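Local coordinates for phthiocerol synthesis polyketide synthase type I PpsC (Mycobacterium tuberculosis, PDB 7AHB), which carries an acyltransferase domain that probably selects the extender unit and transfers it to the acyl carrier protein during phthiocerol synthesis, at residues His311-Glu316 against Asn339-Gly344; Pro194-Gly199 against Leu214-Leu219. One frame throughout, in Å; residues are numbered along the deposited sequence.

Contact 1: His311-Glu316 against Asn339-Gly344; sequences HHTFIE and NYLSIG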
loop_
_atom_site.group_PDB
_atom_site.type_symbol
_atom_site.label_atom_id
_atom_site.label_comp_id
_atom_site.label_asym_id
_atom_site.label_seq_id
_atom_site.Cartn_x
_atom_site.Cartn_y
_atom_site.Cartn_z
ATOM N N HIS A 311 11.925 14.984 3.946
ATOM C CA HIS A 311 11.971 14.258 2.684
ATOM C C HIS A 311 11.057 14.963 1.692
ATOM O O HIS A 311 9.933 15.353 2.035
ATOM C CB HIS A 311 11.537 12.807 2.857
ATOM C CG HIS A 311 12.314 12.066 3.890
ATOM N ND1 HIS A 311 12.003 12.110 5.233
ATOM C CD2 HIS A 311 13.401 11.268 3.777
ATOM C CE1 HIS A 311 12.854 11.350 5.899
ATOM N NE2 HIS A 311 13.721 10.841 5.041
ATOM N N HIS A 312 11.527 15.122 0.461
ATOM C CA HIS A 312 10.816 15.931 -0.509
ATOM C C HIS A 312 10.330 15.179 -1.730
ATOM O O HIS A 312 9.494 15.720 -2.462
ATOM C CB HIS A 312 11.706 17.090 -0.969
ATOM C CG HIS A 312 11.965 18.089 0.105
ATOM N ND1 HIS A 312 12.873 17.867 1.117
ATOM C CD2 HIS A 312 11.412 19.299 0.350
ATOM C CE1 HIS A 312 12.879 18.907 1.934
ATOM N NE2 HIS A 312 11.998 19.786 1.494
ATOM N N THR A 313 10.803 13.960 -1.971
ATOM C CA THR A 313 10.321 13.161 -3.094
ATOM C C THR A 313 9.583 11.946 -2.560
ATOM O O THR A 313 10.164 11.145 -1.821
ATOM C CB THR A 313 11.466 12.734 -4.011
ATOM O OG1 THR A 313 12.065 13.903 -4.580
ATOM C CG2 THR A 313 10.944 11.829 -5.128
ATOM N N PHE A 314 8.309 11.826 -2.930
ATOM C CA PHE A 314 7.470 10.689 -2.587
ATOM C C PHE A 314 7.128 9.931 -3.865
ATOM O O PHE A 314 6.632 10.524 -4.825
ATOM C CB PHE A 314 6.201 11.157 -1.881
ATOM C CG PHE A 314 6.456 11.721 -0.506
ATOM C CD1 PHE A 314 7.030 12.967 -0.354
ATOM C CD2 PHE A 314 6.136 10.995 0.625
ATOM C CE1 PHE A 314 7.277 13.484 0.902
ATOM C CE2 PHE A 314 6.383 11.512 1.881
ATOM C CZ PHE A 314 6.954 12.766 2.009
ATOM N N ILE A 315 7.399 8.632 -3.871
ATOM C CA ILE A 315 7.164 7.770 -5.031
ATOM C C ILE A 315 6.240 6.646 -4.581
ATOM O O ILE A 315 6.634 5.801 -3.763
ATOM C CB ILE A 315 8.469 7.196 -5.600
ATOM C CG1 ILE A 315 9.409 8.321 -5.973
ATOM C CG2 ILE A 315 8.188 6.290 -6.834
ATOM C CD1 ILE A 315 10.795 7.863 -6.383
ATOM N N GLU A 316 5.030 6.613 -5.130
ATOM C CA GLU A 316 4.116 5.512 -4.862
ATOM C C GLU A 316 4.537 4.310 -5.706
ATOM O O GLU A 316 4.651 4.407 -6.937
ATOM C CB GLU A 316 2.673 5.909 -5.160
ATOM C CG GLU A 316 1.696 4.782 -4.943
ATOM C CD GLU A 316 0.267 5.190 -5.286
ATOM O OE1 GLU A 316 -0.013 6.416 -5.220
ATOM O OE2 GLU A 316 -0.553 4.295 -5.642
ATOM N N ASN A 339 8.556 22.745 -3.403
ATOM C CA ASN A 339 9.806 22.046 -3.164
ATOM C C ASN A 339 9.616 20.542 -3.072
ATOM O O ASN A 339 10.549 19.842 -2.668
ATOM C CB ASN A 339 10.465 22.571 -1.883
ATOM C CG ASN A 339 10.851 24.025 -1.996
ATOM O OD1 ASN A 339 11.194 24.504 -3.079
ATOM N ND2 ASN A 339 10.770 24.750 -0.886
ATOM N N TYR A 340 8.438 20.035 -3.441
ATOM C CA TYR A 340 8.115 18.626 -3.291
ATOM C C TYR A 340 7.681 18.014 -4.617
ATOM O O TYR A 340 7.301 18.710 -5.556
ATOM C CB TYR A 340 7.000 18.418 -2.253
ATOM C CG TYR A 340 7.439 18.691 -0.828
ATOM C CD1 TYR A 340 7.603 19.993 -0.371
ATOM C CD2 TYR A 340 7.687 17.648 0.061
ATOM C CE1 TYR A 340 7.994 20.244 0.918
ATOM C CE2 TYR A 340 8.081 17.893 1.369
ATOM C CZ TYR A 340 8.235 19.193 1.787
ATOM O OH TYR A 340 8.638 19.455 3.078
ATOM N N LEU A 341 7.718 16.685 -4.655
ATOM C CA LEU A 341 7.390 15.894 -5.832
ATOM C C LEU A 341 6.656 14.667 -5.328
ATOM O O LEU A 341 7.172 13.951 -4.463
ATOM C CB LEU A 341 8.658 15.507 -6.592
ATOM C CG LEU A 341 8.520 14.800 -7.943
ATOM C CD1 LEU A 341 7.975 15.753 -8.986
ATOM C CD2 LEU A 341 9.873 14.226 -8.354
ATOM N N SER A 342 5.449 14.436 -5.835
ATOM C CA SER A 342 4.667 13.250 -5.493
ATOM C C SER A 342 4.270 12.552 -6.785
ATOM O O SER A 342 3.429 13.062 -7.532
ATOM C CB SER A 342 3.428 13.613 -4.680
ATOM O OG SER A 342 2.693 12.449 -4.324
ATOM N N ILE A 343 4.858 11.380 -7.036
ATOM C CA ILE A 343 4.682 10.673 -8.299
ATOM C C ILE A 343 4.436 9.191 -8.048
ATOM O O ILE A 343 4.639 8.670 -6.953
ATOM C CB ILE A 343 5.894 10.842 -9.243
ATOM C CG1 ILE A 343 7.174 10.333 -8.589
ATOM C CG2 ILE A 343 6.065 12.296 -9.644
ATOM C CD1 ILE A 343 8.241 9.910 -9.608
ATOM N N GLY A 344 4.015 8.498 -9.106
ATOM C CA GLY A 344 3.829 7.071 -9.066
ATOM C C GLY A 344 4.879 6.326 -9.864
ATOM O O GLY A 344 5.874 6.895 -10.323
#
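His312 and Tyr340 both hold CG beside the backbone N and anti to the carbonyl carbon (chi1 -68° and -70°), which turns their rings toward each other just ahead of the paired strands. The two planes are inclined at 34°, so the pair is oblique. His312 CD2 rides over one face of the Tyr340 ring, toward its rim, 3.5 Å from Tyr340 CZ. At its own edge the same His312 CD2 meets Asn339 O at 3.2 Å. His311 O, buried and without a hydrogen-bond partner in the model, sits 3.2 Å from Tyr340 CE2. Hydrogen bonds outside the pair fix both rings: His312 ND1 to Gly47 O and Tyr340 OH to Gly308 O.

Beyond the rings the strands run parallel. Leu341 N bonds to His312 O at 3.0 Å. Phe314 N then donates to Leu341 O at 2.9 Å, in a nearly straight bond. Ile343 N reaches Phe314 O at 3.0 Å, and Glu316 N reaches Ile343 O at 2.8 Å. Thr313, Ile315, Leu341 and Ile343 place side chains on one face of the sheet. There Ile315 and Ile343 lie side by side, with Ile315 CG1 4.0 Å from Ile343 CG1. Phe314 and Ser342 point to the opposite face.

The unit is a beta-alpha-beta crossover made of strand 313-316, helix 324-334 and strand 341-343. The crossover helix packs on the face of Phe314 and Ser342. Helix 106-126 packs on the other face, where its Trp124 touches Ile315 and Ile343. Strand 49-53 pairs with the far side of strand 313-316, which leaves 341-343 as an outermost strand of the parallel sheet within this chain.

Contact 2: Pro194-Gly199 against Leu214-Leu219; sequences PEVSLG and LLIDEL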
loop_
_atom_site.group_PDB
_atom_site.type_symbol
_atom_site.label_atom_id
_atom_site.label_comp_id
_atom_site.label_asym_id
_atom_site.label_seq_id
_atom_site.Cartn_x
_atom_site.Cartn_y
_atom_site.Cartn_z
ATOM N N PRO A 194 -22.349 1.564 14.792
ATOM C CA PRO A 194 -21.344 0.803 15.548
ATOM C C PRO A 194 -20.568 -0.212 14.723
ATOM O O PRO A 194 -19.454 -0.571 15.117
ATOM C CB PRO A 194 -22.180 0.110 16.636
ATOM C CG PRO A 194 -23.576 0.113 16.114
ATOM C CD PRO A 194 -23.704 1.395 15.337
ATOM N N GLU A 195 -21.110 -0.692 13.605
ATOM C CA GLU A 195 -20.431 -1.669 12.769
ATOM C C GLU A 195 -19.488 -1.031 11.759
ATOM O O GLU A 195 -18.703 -1.746 11.132
ATOM C CB GLU A 195 -21.468 -2.532 12.025
ATOM C CG GLU A 195 -22.367 -3.333 12.975
ATOM C CD GLU A 195 -23.422 -4.135 12.262
ATOM O OE1 GLU A 195 -23.142 -4.683 11.189
ATOM O OE2 GLU A 195 -24.554 -4.211 12.775
ATOM N N VAL A 196 -19.532 0.285 11.595
ATOM C CA VAL A 196 -18.683 0.999 10.644
ATOM C C VAL A 196 -17.572 1.685 11.412
ATOM O O VAL A 196 -17.829 2.273 12.475
ATOM C CB VAL A 196 -19.496 2.026 9.838
ATOM C CG1 VAL A 196 -18.590 2.838 8.943
ATOM C CG2 VAL A 196 -20.584 1.285 9.020
ATOM N N SER A 197 -16.339 1.622 10.866
ATOM C CA SER A 197 -15.171 2.221 11.499
ATOM C C SER A 197 -14.519 3.278 10.609
ATOM O O SER A 197 -14.689 3.286 9.389
ATOM C CB SER A 197 -14.114 1.143 11.831
ATOM O OG SER A 197 -13.626 0.565 10.628
ATOM N N LEU A 198 -13.730 4.159 11.230
ATOM C CA LEU A 198 -12.784 4.986 10.489
ATOM C C LEU A 198 -11.608 4.082 10.124
ATOM O O LEU A 198 -10.888 3.616 11.007
ATOM C CB LEU A 198 -12.329 6.178 11.331
ATOM C CG LEU A 198 -11.536 7.240 10.583
ATOM C CD1 LEU A 198 -11.654 8.611 11.272
ATOM C CD2 LEU A 198 -10.059 6.844 10.467
ATOM N N GLY A 199 -11.429 3.800 8.837
ATOM C CA GLY A 199 -10.441 2.821 8.411
ATOM C C GLY A 199 -9.090 3.390 8.044
ATOM O O GLY A 199 -8.049 2.812 8.394
ATOM N N LEU A 214 -23.874 -2.846 2.862
ATOM C CA LEU A 214 -25.134 -2.109 2.867
ATOM C C LEU A 214 -25.001 -0.806 3.644
ATOM O O LEU A 214 -25.604 0.212 3.281
ATOM C CB LEU A 214 -26.251 -2.959 3.477
ATOM C CG LEU A 214 -26.776 -4.126 2.631
ATOM C CD1 LEU A 214 -27.954 -4.847 3.300
ATOM C CD2 LEU A 214 -27.184 -3.637 1.236
ATOM N N LEU A 215 -24.227 -0.828 4.732
ATOM C CA LEU A 215 -24.069 0.357 5.571
ATOM C C LEU A 215 -23.097 1.354 4.956
ATOM O O LEU A 215 -23.292 2.565 5.078
ATOM C CB LEU A 215 -23.618 -0.056 6.968
ATOM C CG LEU A 215 -24.587 -0.975 7.706
ATOM C CD1 LEU A 215 -23.994 -1.482 8.970
ATOM C CD2 LEU A 215 -25.925 -0.238 8.010
ATOM N N ILE A 216 -22.037 0.868 4.313
ATOM C CA ILE A 216 -21.167 1.758 3.556
ATOM C C ILE A 216 -21.947 2.435 2.438
ATOM O O ILE A 216 -21.803 3.641 2.214
ATOM C CB ILE A 216 -19.942 0.985 3.025
ATOM C CG1 ILE A 216 -19.118 0.446 4.184
ATOM C CG2 ILE A 216 -19.103 1.852 2.111
ATOM C CD1 ILE A 216 -18.680 1.473 5.207
ATOM N N ASP A 217 -22.792 1.680 1.724
ATOM C CA ASP A 217 -23.603 2.298 0.683
ATOM C C ASP A 217 -24.527 3.352 1.269
ATOM O O ASP A 217 -24.742 4.409 0.660
ATOM C CB ASP A 217 -24.416 1.235 -0.060
ATOM C CG ASP A 217 -23.568 0.412 -1.009
ATOM O OD1 ASP A 217 -22.380 0.742 -1.178
ATOM O OD2 ASP A 217 -24.086 -0.571 -1.566
ATOM N N GLU A 218 -25.127 3.067 2.424
ATOM C CA GLU A 218 -25.989 4.060 3.066
ATOM C C GLU A 218 -25.211 5.327 3.417
ATOM O O GLU A 218 -25.719 6.448 3.281
ATOM C CB GLU A 218 -26.636 3.447 4.312
ATOM C CG GLU A 218 -27.240 4.416 5.275
ATOM C CD GLU A 218 -28.003 3.726 6.389
ATOM O OE1 GLU A 218 -28.238 2.511 6.258
ATOM O OE2 GLU A 218 -28.401 4.405 7.380
ATOM N N LEU A 219 -23.971 5.172 3.863
ATOM C CA LEU A 219 -23.183 6.330 4.260
ATOM C C LEU A 219 -22.653 7.082 3.047
ATOM O O LEU A 219 -22.544 8.311 3.087
ATOM C CB LEU A 219 -22.032 5.876 5.168
ATOM C CG LEU A 219 -22.522 5.342 6.513
ATOM C CD1 LEU A 219 -21.432 4.666 7.300
ATOM C CD2 LEU A 219 -23.107 6.522 7.337
#
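Val196 and Leu215 mark the nearest approach of the two backbones, with Val196 CA 7.4 Å from Leu215 CA. No hydrogen bond crosses between the segments. Val196 ends the loop that leads into strand 197-201, and residues 214-219 lie in helix 213-225. The gap is bridged by side chains alone.

The side chain of Val196 sets out toward the helix and meets three of its residues. Its CG1 lies anti to the backbone N (chi1 175°) and its CG2 beside that N, which lets both methyls touch Leu219 CD1 before they diverge to Ile216 and Leu215. Val196 CG1 lies 3.8 Å and Val196 CG2 3.9 Å from Leu219 CD1, the two side chains meeting tip to tip. The same Val196 CG1 lies 4.0 Å from Ile216 CD1. Val196 CG2 rests 3.9 Å from Leu215 CB. Glu195, an exposed residue, crosses Leu215 at the rim of the contact, with Glu195 OE1 4.0 Å and Glu195 CB 4.1 Å from Leu215 CD1.

Ile190 and Ile209 extend this apolar packing: Ile190 touches Val196 and Leu219, and Ile209 touches Ile216 and Leu219. Glu195 O and Ser197 OG both take a hydrogen bond from Asn241 ND2.

The setting is a four-stranded antiparallel sheet with two helices, in the chain order beta-alpha-beta-beta-alpha-beta. This is the ferredoxin-like topology of the small subdomain of acyltransferases, and the contact packs its second helix against the entry to its second strand.

How the contacts relate
Contact 1 and contact 2 belong to different subdomains of one acyltransferase domain. Their centres are 32 Å apart and their nearest atoms about 16 Å apart, so they do not touch. Contact 2 closes before contact 1 opens along the chain. Contact 1 lies in the parallel sheet of the larger subdomain, contact 2 in the smaller antiparallel one. In this family the active site lies between the two subdomains, and a GxSxG sequence that begins at the end of strand 133-136 is consistent with a nucleophile elbow. A thiocyanate ion, probably from the crystallisation liquor, lies about 3 Å from the side chain of His311 in contact 1.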